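Local coordinates for protein fibrinogen alpha subunit (Gallus gallus, PDB 1M1J) that assembles with the beta and gamma chains in fibrinogen and, once thrombin has cleaved it, probably polymerises with them into the insoluble fibrin matrix of blood clots, at residues I94-P97 with G98-A102. Sequence-based numbering, arbitrary orientation.
Sequences ILKP and GLEGA
Lys96 and Glu100, one helical turn apart, are joined by a salt bridge and illustrate the i to i+4 pairing of opposite charges along a helix. The ammonium NZ of Lys96 lies 3.0 Å from OE2 of Glu100 and 3.1 Å from OE1, near both carboxylate oxygens; as a hydrogen bond the link to OE2 is weak, and the modelled place of that oxygen is somewhat doubtful. Two bends make the short reach possible. With CG of Lys96 anti to the backbone N (chi1 -177°), the chain turns at chi2 and again at chi4, which brings NZ above the face of the carboxylate, out of its plane, in accord with the weak bond. Glu100 answers with CG beside its own backbone N and the chain extended from there to the carboxylate, so the two side chains meet at a slant.

Main-chain bonding runs underneath this pair, interrupted where a proline enters the helix. Pro97 N has no hydrogen to give to the preceding turn, and the helix is kinked there. The i to i+4 pattern passes over Gly98, whose N is 3.7 Å from Ile94 O, and resumes at Leu99 N, weakly bonded to Leu95 O (3.2 Å); Glu100 N donates to Lys96 O (3.3 Å), and Gly101 N to Pro97 O (2.8 Å). Each bond has an atom of less certain place, so the lengths are approximate.

CD1 of Leu99 comes 3.7 Å from the carbonyl oxygen of Leu95. All of this lies on helix 82-160, the alpha-chain strand of the fibrinogen coiled coil. Leu95 and Leu99 pack against two chains of other proteins in the assembly, whereas Lys96 touches Pro217 and Glu100 touches Asp213, loop residues near the end of the modelled chain, in keeping with alpha chains that fold back as a fourth strand.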
loop_
_atom_site.group_PDB
_atom_site.type_symbol
_atom_site.label_atom_id
_atom_site.label_comp_id
_atom_site.label_asym_id
_atom_site.label_seq_id
_atom_site.Cartn_x
_atom_site.Cartn_y
_atom_site.Cartn_z
ATOM N N ILE D 94 37.396 10.526 -56.067
ATOM C CA ILE D 94 37.008 10.706 -57.459
ATOM C C ILE D 94 37.584 12.028 -57.964
ATOM O O ILE D 94 38.250 12.081 -58.999
ATOM C CB ILE D 94 35.471 10.768 -57.625
ATOM C CG1 ILE D 94 34.888 9.359 -57.601
ATOM C CG2 ILE D 94 35.107 11.494 -58.927
ATOM C CD1 ILE D 94 33.433 9.294 -58.036
ATOM N N LEU D 95 37.319 13.096 -57.219
ATOM C CA LEU D 95 37.784 14.427 -57.583
ATOM C C LEU D 95 39.292 14.640 -57.449
ATOM O O LEU D 95 39.886 15.374 -58.240
ATOM C CB LEU D 95 37.022 15.475 -56.761
ATOM C CG LEU D 95 35.652 15.922 -57.303
ATOM C CD1 LEU D 95 34.836 14.735 -57.814
ATOM C CD2 LEU D 95 34.905 16.659 -56.200
ATOM N N LYS D 96 39.913 14.000 -56.464
ATOM C CA LYS D 96 41.350 14.146 -56.248
ATOM C C LYS D 96 42.142 14.170 -57.563
ATOM O O LYS D 96 42.923 15.087 -57.802
ATOM C CB LYS D 96 41.859 13.020 -55.339
ATOM C CG LYS D 96 43.337 13.090 -54.977
ATOM C CD LYS D 96 43.676 14.358 -54.206
ATOM C CE LYS D 96 44.978 14.197 -53.427
ATOM N NZ LYS D 96 46.108 13.743 -54.286
ATOM N N PRO D 97 41.953 13.159 -58.430
ATOM C CA PRO D 97 42.674 13.121 -59.708
ATOM C C PRO D 97 42.108 14.095 -60.743
ATOM O O PRO D 97 42.856 14.824 -61.396
ATOM C CB PRO D 97 42.513 11.667 -60.154
ATOM C CG PRO D 97 42.314 10.928 -58.874
ATOM C CD PRO D 97 41.365 11.842 -58.144
ATOM N N GLY D 98 40.785 14.092 -60.892
ATOM C CA GLY D 98 40.127 14.972 -61.845
ATOM C C GLY D 98 40.611 16.411 -61.796
ATOM O O GLY D 98 40.376 17.183 -62.725
ATOM N N LEU D 99 41.277 16.775 -60.702
ATOM C CA LEU D 99 41.812 18.117 -60.534
ATOM C C LEU D 99 43.327 18.121 -60.699
ATOM O O LEU D 99 43.862 18.925 -61.458
ATOM C CB LEU D 99 41.438 18.684 -59.161
ATOM C CG LEU D 99 40.161 19.528 -59.069
ATOM C CD1 LEU D 99 38.942 18.700 -59.458
ATOM C CD2 LEU D 99 40.021 20.063 -57.655
ATOM N N GLU D 100 44.022 17.231 -59.992
ATOM C CA GLU D 100 45.480 17.153 -60.100
ATOM C C GLU D 100 45.827 17.058 -61.584
ATOM O O GLU D 100 46.906 17.472 -62.012
ATOM C CB GLU D 100 46.016 15.906 -59.390
ATOM C CG GLU D 100 45.608 15.766 -57.933
ATOM C CD GLU D 100 46.020 14.424 -57.344
ATOM O OE1 GLU D 100 47.236 14.200 -57.159
ATOM O OE2 GLU D 100 45.126 13.590 -57.078
ATOM N N GLY D 101 44.890 16.506 -62.353
ATOM C CA GLY D 101 45.076 16.346 -63.783
ATOM C C GLY D 101 44.739 17.595 -64.572
ATOM O O GLY D 101 45.617 18.192 -65.191
ATOM N N ALA D 102 43.471 17.995 -64.555
ATOM C CA ALA D 102 43.043 19.188 -65.280
ATOM C C ALA D 102 43.857 20.425 -64.889
ATOM O O ALA D 102 43.653 21.507 -65.439
ATOM C CB ALA D 102 41.558 19.442 -65.046
#